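Local coordinates for protein TetR family transcriptional regulator (Streptomyces coelicolor, PDB 6SRN) that probably regulates transcription as a DNA-binding protein of the TetR family and binds a furan hormone that controls antibiotic production, at residues 83-88 against 128-133; 108-113 against 179-184; 114-117 against 122-125. One frame throughout, in Å; residues are numbered along the deposited sequence.

Contact 1: 83-88 against 128-133. With LUB (4-(Hydroxymethyl)-2-propylfuran-3-carboxylic acid), chain B.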
# COMPACT_ATOMS: atom_id res chain seq x y z
N GLU A 83 14.14 -10.31 8.80
CA GLU A 83 14.58 -9.59 9.96
C GLU A 83 13.65 -8.43 10.27
O GLU A 83 13.38 -8.14 11.43
CB GLU A 83 16.01 -9.09 9.73
CG GLU A 83 16.49 -8.07 10.73
CD GLU A 83 16.33 -8.52 12.15
OE1 GLU A 83 16.46 -9.73 12.41
OE2 GLU A 83 16.09 -7.63 13.01
N HIS A 84 13.17 -7.76 9.23
CA HIS A 84 12.32 -6.57 9.47
C HIS A 84 10.97 -6.98 10.06
O HIS A 84 10.29 -6.14 10.65
CB HIS A 84 12.26 -5.70 8.19
CG HIS A 84 10.98 -5.69 7.42
ND1 HIS A 84 10.49 -6.79 6.73
CD2 HIS A 84 10.13 -4.69 7.13
CE1 HIS A 84 9.38 -6.47 6.09
NE2 HIS A 84 9.15 -5.19 6.30
N TYR A 85 10.61 -8.26 9.98
CA TYR A 85 9.46 -8.81 10.73
C TYR A 85 9.81 -9.40 12.09
O TYR A 85 9.08 -9.17 13.09
CB TYR A 85 8.72 -9.87 9.92
CG TYR A 85 8.08 -9.41 8.68
CD1 TYR A 85 7.17 -8.34 8.66
CD2 TYR A 85 8.34 -10.06 7.47
CE1 TYR A 85 6.59 -7.93 7.47
CE2 TYR A 85 7.74 -9.66 6.30
CZ TYR A 85 6.84 -8.60 6.29
OH TYR A 85 6.30 -8.20 5.08
N ALA A 86 10.90 -10.14 12.17
CA ALA A 86 11.20 -10.95 13.34
C ALA A 86 11.54 -10.13 14.55
O ALA A 86 11.47 -10.64 15.68
CB ALA A 86 12.32 -11.92 13.03
N ARG A 87 11.96 -8.90 14.36
CA ARG A 87 12.26 -8.01 15.44
C ARG A 87 11.09 -7.56 16.37
O ARG A 87 11.30 -7.14 17.48
CB ARG A 87 13.04 -6.83 14.88
CG ARG A 87 12.33 -5.99 13.82
CD ARG A 87 13.16 -4.78 13.45
NE ARG A 87 14.48 -5.14 12.95
CZ ARG A 87 15.39 -4.24 12.61
NH1 ARG A 87 15.08 -2.95 12.65
NH2 ARG A 87 16.57 -4.63 12.20
N TRP A 88 9.88 -7.72 15.91
CA TRP A 88 8.73 -7.06 16.54
C TRP A 88 8.11 -7.76 17.75
O TRP A 88 7.69 -7.10 18.69
CB TRP A 88 7.69 -6.67 15.45
CG TRP A 88 8.29 -5.59 14.62
CD1 TRP A 88 8.81 -5.71 13.37
CD2 TRP A 88 8.47 -4.23 15.00
NE1 TRP A 88 9.33 -4.51 12.94
CE2 TRP A 88 9.14 -3.57 13.92
CE3 TRP A 88 8.16 -3.49 16.15
CZ2 TRP A 88 9.53 -2.25 13.98
CZ3 TRP A 88 8.52 -2.17 16.20
CH2 TRP A 88 9.18 -1.54 15.10
N ARG A 128 10.74 -2.12 0.75
CA ARG A 128 11.00 -1.99 -0.67
C ARG A 128 11.08 -3.33 -1.35
O ARG A 128 10.55 -3.49 -2.45
CB ARG A 128 12.28 -1.20 -0.93
CG ARG A 128 12.53 -0.99 -2.42
CD ARG A 128 13.46 0.16 -2.69
NE ARG A 128 13.60 0.34 -4.14
CZ ARG A 128 14.27 1.35 -4.70
NH1 ARG A 128 14.89 2.23 -3.95
NH2 ARG A 128 14.32 1.48 -6.03
N LEU A 129 11.74 -4.31 -0.74
CA LEU A 129 11.80 -5.66 -1.32
C LEU A 129 10.39 -6.25 -1.47
O LEU A 129 10.08 -6.83 -2.53
CB LEU A 129 12.71 -6.53 -0.49
CG LEU A 129 14.18 -6.10 -0.49
CD1 LEU A 129 14.94 -6.80 0.61
CD2 LEU A 129 14.82 -6.36 -1.83
N GLN A 130 9.55 -6.11 -0.46
CA GLN A 130 8.14 -6.58 -0.56
C GLN A 130 7.33 -5.80 -1.61
O GLN A 130 6.39 -6.35 -2.23
CB GLN A 130 7.43 -6.49 0.77
CG GLN A 130 7.96 -7.43 1.82
CD GLN A 130 7.63 -8.88 1.56
OE1 GLN A 130 7.87 -9.39 0.46
NE2 GLN A 130 7.13 -9.55 2.56
N SER A 131 7.66 -4.53 -1.82
CA SER A 131 6.96 -3.73 -2.84
C SER A 131 7.22 -4.28 -4.20
O SER A 131 6.36 -4.16 -5.11
CB SER A 131 7.44 -2.26 -2.85
OG SER A 131 8.57 -2.10 -3.74
N GLU A 132 8.43 -4.83 -4.38
CA GLU A 132 8.96 -5.35 -5.60
C GLU A 132 8.68 -6.83 -5.73
O GLU A 132 9.10 -7.43 -6.67
CB GLU A 132 10.48 -5.06 -5.69
CG GLU A 132 10.73 -3.55 -5.53
CD GLU A 132 12.13 -3.05 -5.78
OE1 GLU A 132 13.05 -3.91 -5.86
OE2 GLU A 132 12.29 -1.77 -5.86
N ARG A 133 7.89 -7.42 -4.83
CA ARG A 133 7.80 -8.89 -4.81
C ARG A 133 7.34 -9.55 -6.11
O ARG A 133 7.77 -10.64 -6.39
CB ARG A 133 6.90 -9.42 -3.69
CG ARG A 133 5.44 -9.00 -3.82
CD ARG A 133 4.67 -9.14 -2.53
NE ARG A 133 4.50 -10.52 -2.10
CZ ARG A 133 3.44 -11.29 -2.32
NH1 ARG A 133 2.37 -10.88 -3.02
NH2 ARG A 133 3.42 -12.50 -1.79
C2 LUB B . 3.77 -3.32 6.86
C4 LUB B . 5.05 -3.88 5.11
C5 LUB B . 5.11 -2.55 5.24
C6 LUB B . 2.69 -3.22 7.86
O11 LUB B . 3.20 -6.12 7.33
C9 LUB B . 3.83 -5.80 6.29
O10 LUB B . 4.16 -6.68 5.41
C3 LUB B . 4.18 -4.42 6.03
C12 LUB B . 5.98 -4.59 4.13
O13 LUB B . 5.19 -5.47 3.30
O1 LUB B . 4.21 -2.14 6.24
C7 LUB B . 3.35 -2.89 9.21
C8 LUB B . 2.34 -2.82 10.33
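Tyr85 and Gln130 meet at the phenol oxygen of the tyrosine, which works in two directions at once. As a donor, Tyr85 OH gives its hydrogen bond to O10 of the ligand's carboxylate, 2.6 Å away. As an acceptor it takes the amide hydrogen of Gln130, with NE2 lying 3.0 Å from Tyr85 OH and an almost straight N-H...O angle of 171°. The two side chains arrive from opposite directions. Gln130 NE2 lies at the edge of the ring, near its plane, and the phenol oxygen in turn stays close to the amide plane, although ring and amide are turned 61° against each other. Gln130 reaches this position through a bend at chi2 (-72°), which swings the amide toward the phenol while its CB stays 3.5 Å from O13 of the ligand's hydroxymethyl group.

A second shell fixes these groups. Gln130 NE2 is also hydrogen-bonded to Pro141 O, so a backbone carbonyl and the phenol share the amide nitrogen. One face of the Tyr85 ring carries CE1 of His84, offset toward the rim, and His84 ND1 is tied to Val81 O within helix 73-86. NE2 of the same imidazole comes to 3.9 Å from ligand C12. The ligand is also hydrogen-bonded to Tyr144 N.

Such a buried relay, from amide to phenol to carboxylate, would probably polarise the phenol O-H toward the acid and favour the ionised form of the hormone; the phenol oxygen, which links Gln130 to that acid, is the single polar link between segments 83-88 and 128-133.

Contact 2: 108-113 against 179-184; sequences EMLHRA and AAFFGM. With LUB (4-(Hydroxymethyl)-2-propylfuran-3-carboxylic acid), chain B.
Behind the meeting of Leu110 with Phe181, the outer side of helix 102-119 is tied together by the Glu108 carboxylate, where His111 ND1 donates to Glu108 OE1 over 2.8 Å and Arg112 NE bonds to the other oxygen. Across the contact itself the meeting is largely apolar. Leu110 O lies 3.4 Å from Phe181 CE2, with CZ a little farther off. The CD2 methyl of Leu110 lies over one face of that ring in a CH-pi contact, 4.3 Å from the Phe181 centroid and 26° off the normal, while the two side chains slide past each other in opposite directions. Nearly one turn further along, the methyl of Ala113 touches the end of the ring, its CB 3.8 Å from Phe181 CZ. The aromatic side chain reaches across because its CG stands opposite the backbone N (chi1 -176°), which sends the ring from helix 170-192 to the neighbouring helix.

Phe181 is further hemmed in by its own helix, where Met184 CE sits above a face near the rim, and by Trp201, which meets it edge-to-face. The propyl tail of the ligand enters the same cluster: its C8 is 3.7 Å from Phe181 CD1 and 4.0 Å from Leu110 CD2. Phe182 presents its ring edge to the furan, with CD1 3.5 Å from ligand C5, and its ring also meets that of His186 of the second subunit, the planes about 15° apart.

Two helices of an all-helical C-terminal domain thus line part of the pocket around the propyl tail, an arrangement that belongs to the ligand pocket of dimeric TetR-family regulators.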
# COMPACT_ATOMS: atom_id res chain seq x y z
N GLU A 108 1.31 1.61 20.65
CA GLU A 108 2.73 1.90 20.79
C GLU A 108 3.54 1.06 19.78
O GLU A 108 4.57 1.53 19.26
CB GLU A 108 3.22 1.68 22.21
CG GLU A 108 4.70 1.96 22.41
CD GLU A 108 5.20 3.35 22.03
OE1 GLU A 108 4.39 4.30 21.86
OE2 GLU A 108 6.44 3.47 21.93
N MET A 109 3.11 -0.16 19.49
CA MET A 109 3.78 -0.93 18.44
C MET A 109 3.77 -0.22 17.11
O MET A 109 4.78 -0.16 16.39
CB MET A 109 3.13 -2.31 18.31
CG MET A 109 3.47 -3.20 19.48
SD MET A 109 5.15 -3.79 19.43
CE MET A 109 5.05 -4.95 18.06
N LEU A 110 2.62 0.34 16.75
CA LEU A 110 2.49 1.01 15.45
C LEU A 110 3.25 2.37 15.46
O LEU A 110 3.85 2.77 14.46
CB LEU A 110 1.02 1.16 15.01
CG LEU A 110 0.36 -0.21 14.75
CD1 LEU A 110 -1.15 0.01 14.60
CD2 LEU A 110 0.92 -0.89 13.51
N HIS A 111 3.27 3.05 16.58
CA HIS A 111 4.14 4.23 16.75
C HIS A 111 5.58 3.86 16.48
O HIS A 111 6.28 4.52 15.70
CB HIS A 111 3.96 4.70 18.21
CG HIS A 111 4.75 5.90 18.59
ND1 HIS A 111 4.99 6.20 19.92
CD2 HIS A 111 5.46 6.79 17.88
CE1 HIS A 111 5.72 7.31 19.99
NE2 HIS A 111 6.01 7.70 18.76
N ARG A 112 6.05 2.79 17.11
CA ARG A 112 7.41 2.37 16.92
C ARG A 112 7.68 1.92 15.47
O ARG A 112 8.74 2.20 14.92
CB ARG A 112 7.73 1.24 17.92
CG ARG A 112 7.94 1.74 19.32
CD ARG A 112 8.38 0.66 20.28
NE ARG A 112 8.29 1.18 21.65
CZ ARG A 112 8.82 0.61 22.71
NH1 ARG A 112 9.51 -0.52 22.61
NH2 ARG A 112 8.65 1.20 23.91
N ALA A 113 6.72 1.24 14.85
CA ALA A 113 6.87 0.88 13.44
C ALA A 113 7.02 2.09 12.59
O ALA A 113 7.81 2.07 11.63
CB ALA A 113 5.69 0.07 12.98
N ALA A 179 -3.45 -3.18 7.24
CA ALA A 179 -3.62 -2.67 5.87
C ALA A 179 -3.59 -1.14 5.85
O ALA A 179 -2.95 -0.54 4.97
CB ALA A 179 -4.93 -3.14 5.29
N ALA A 180 -4.28 -0.51 6.79
CA ALA A 180 -4.29 0.97 6.82
C ALA A 180 -2.90 1.55 7.08
O ALA A 180 -2.48 2.54 6.46
CB ALA A 180 -5.24 1.44 7.83
N PHE A 181 -2.21 0.99 8.07
CA PHE A 181 -0.86 1.42 8.39
C PHE A 181 0.08 1.19 7.19
O PHE A 181 0.83 2.06 6.78
CB PHE A 181 -0.33 0.69 9.64
CG PHE A 181 1.02 1.18 10.07
CD1 PHE A 181 2.15 0.76 9.39
CD2 PHE A 181 1.15 2.15 11.04
CE1 PHE A 181 3.40 1.23 9.72
CE2 PHE A 181 2.39 2.65 11.36
CZ PHE A 181 3.53 2.17 10.72
N PHE A 182 -0.02 0.01 6.59
CA PHE A 182 0.75 -0.26 5.41
C PHE A 182 0.53 0.83 4.34
O PHE A 182 1.46 1.34 3.72
CB PHE A 182 0.39 -1.62 4.80
CG PHE A 182 0.97 -1.74 3.43
CD1 PHE A 182 2.33 -1.92 3.22
CD2 PHE A 182 0.16 -1.53 2.31
CE1 PHE A 182 2.86 -1.87 1.93
CE2 PHE A 182 0.68 -1.49 1.05
CZ PHE A 182 2.05 -1.66 0.83
N GLY A 183 -0.73 1.15 4.10
CA GLY A 183 -1.04 2.09 3.06
C GLY A 183 -0.50 3.48 3.38
O GLY A 183 0.09 4.16 2.54
N MET A 184 -0.68 3.89 4.64
CA MET A 184 -0.18 5.20 5.11
C MET A 184 1.33 5.31 4.90
O MET A 184 1.82 6.32 4.34
CB MET A 184 -0.59 5.39 6.56
CG MET A 184 -0.10 6.63 7.20
SD MET A 184 1.62 6.60 7.72
CE MET A 184 1.73 5.18 8.79
C2 LUB B . 3.77 -3.32 6.86
C4 LUB B . 5.05 -3.88 5.11
C5 LUB B . 5.11 -2.55 5.24
C6 LUB B . 2.69 -3.22 7.86
O11 LUB B . 3.20 -6.12 7.33
C9 LUB B . 3.83 -5.80 6.29
O10 LUB B . 4.16 -6.68 5.41
C3 LUB B . 4.18 -4.42 6.03
C12 LUB B . 5.98 -4.59 4.13
O13 LUB B . 5.19 -5.47 3.30
O1 LUB B . 4.21 -2.14 6.24
C7 LUB B . 3.35 -2.89 9.21
C8 LUB B . 2.34 -2.82 10.33

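Contact 3: 114-117 against 122-125. With LUB (4-(Hydroxymethyl)-2-propylfuran-3-carboxylic acid), chain B.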
# COMPACT_ATOMS: atom_id res chain seq x y z
N ALA A 114 6.22 3.14 12.82
CA ALA A 114 6.31 4.34 11.99
C ALA A 114 7.68 5.01 12.08
O ALA A 114 8.28 5.37 11.04
CB ALA A 114 5.20 5.31 12.38
N GLN A 115 8.22 5.12 13.30
CA GLN A 115 9.55 5.68 13.50
C GLN A 115 10.60 4.80 12.83
O GLN A 115 11.59 5.27 12.29
CB GLN A 115 9.90 5.69 15.01
CG GLN A 115 9.12 6.66 15.81
CD GLN A 115 9.44 6.51 17.30
OE1 GLN A 115 9.28 5.45 17.88
NE2 GLN A 115 10.05 7.52 17.87
N ALA A 116 10.38 3.48 12.87
CA ALA A 116 11.38 2.56 12.34
C ALA A 116 11.41 2.62 10.80
O ALA A 116 12.47 2.57 10.18
CB ALA A 116 11.13 1.16 12.83
N PHE A 117 10.23 2.66 10.17
CA PHE A 117 10.22 2.89 8.72
C PHE A 117 10.84 4.24 8.38
O PHE A 117 11.51 4.38 7.35
CB PHE A 117 8.80 2.78 8.15
CG PHE A 117 8.31 1.36 7.99
CD1 PHE A 117 8.93 0.49 7.07
CD2 PHE A 117 7.22 0.88 8.69
CE1 PHE A 117 8.42 -0.81 6.91
CE2 PHE A 117 6.75 -0.40 8.53
CZ PHE A 117 7.34 -1.26 7.64
N VAL A 122 16.91 -1.33 7.65
CA VAL A 122 16.37 -2.70 7.53
C VAL A 122 14.86 -2.66 7.24
O VAL A 122 14.34 -3.47 6.46
CB VAL A 122 16.70 -3.56 8.76
CG1 VAL A 122 16.05 -4.94 8.67
CG2 VAL A 122 18.20 -3.68 8.90
N MET A 123 14.15 -1.74 7.91
CA MET A 123 12.72 -1.60 7.65
C MET A 123 12.46 -1.04 6.27
O MET A 123 11.54 -1.52 5.59
CB MET A 123 12.10 -0.71 8.72
CG MET A 123 12.18 -1.26 10.14
SD MET A 123 11.10 -2.71 10.38
CE MET A 123 9.59 -1.89 10.35
N GLN A 124 13.23 -0.06 5.87
CA GLN A 124 13.02 0.53 4.57
C GLN A 124 13.28 -0.51 3.47
O GLN A 124 12.57 -0.59 2.47
CB GLN A 124 13.92 1.73 4.39
CG GLN A 124 13.62 2.84 5.42
CD GLN A 124 14.67 3.89 5.54
OE1 GLN A 124 15.74 3.81 4.95
NE2 GLN A 124 14.37 4.91 6.31
N ALA A 125 14.32 -1.30 3.65
CA ALA A 125 14.67 -2.34 2.70
C ALA A 125 13.63 -3.44 2.68
O ALA A 125 13.25 -3.93 1.62
CB ALA A 125 16.02 -2.91 3.02
C2 LUB B . 3.77 -3.32 6.86
C4 LUB B . 5.05 -3.88 5.11
C5 LUB B . 5.11 -2.55 5.24
C6 LUB B . 2.69 -3.22 7.86
O11 LUB B . 3.20 -6.12 7.33
C9 LUB B . 3.83 -5.80 6.29
O10 LUB B . 4.16 -6.68 5.41
C3 LUB B . 4.18 -4.42 6.03
C12 LUB B . 5.98 -4.59 4.13
O13 LUB B . 5.19 -5.47 3.30
O1 LUB B . 4.21 -2.14 6.24
C7 LUB B . 3.35 -2.89 9.21
C8 LUB B . 2.34 -2.82 10.33
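Met123 sets its terminal methyl squarely on the ring of Phe117, and this is where the contact is tight. CE stands 3.6 Å from the ring centroid of Phe117, 14° off the normal, a CH-pi contact over the centre of the face. The sulfur follows at a distance of 5.0 Å from that centroid, making the pair a Met-aromatic contact as well. Bends at chi2 (-70°) and chi3 bring CE back over the ring; the two side chains cross at about a right angle. CZ of Phe117 in turn comes to 3.5 Å from ligand C5, and the ring packs on Phe181 too.

The contact spans the short connection between two consecutive helices, 102-119 and 121-131, of the all-helical TetR-family C-terminal domain.

On the partly exposed side fewer atoms carry the contact, namely the Ala116 methyl and the Gln124 amide. Ala116 CB lies 3.8 Å from Met123 CG. Gln124, extended beyond CG, carries its amide across this connection to the carbonyl of Phe117, where NE2 donates to Phe117 O over 3.1 Å. The oxygen lies in the amide plane, whereas the donor is tilted 34° from the carbonyl plane.

Overall arrangement
All three contacts line one pocket, each touching the same ligand: contact 1 the carboxylate and the hydroxymethyl arm, contact 2 the propyl tail and one face of the furan, contact 3 the opposite face, so that contacts 2 and 3 both meet furan C5. Contacts 1 and 3 share helix 121-131 and their centres lie about 9 Å apart; His84 O approaches Met123 SD at 3.5 Å. Contacts 2 and 3 share helix 102-119, with centres about 11 Å apart and Phe181 CE1 3.9 Å from Phe117 CE2. Between contacts 1 and 2, about 14 Å centre to centre, Trp88 bridges, its CH2 3.7 Å from Ala113 N. Both also reach the second subunit, consistent with a pocket coupled to the dimer.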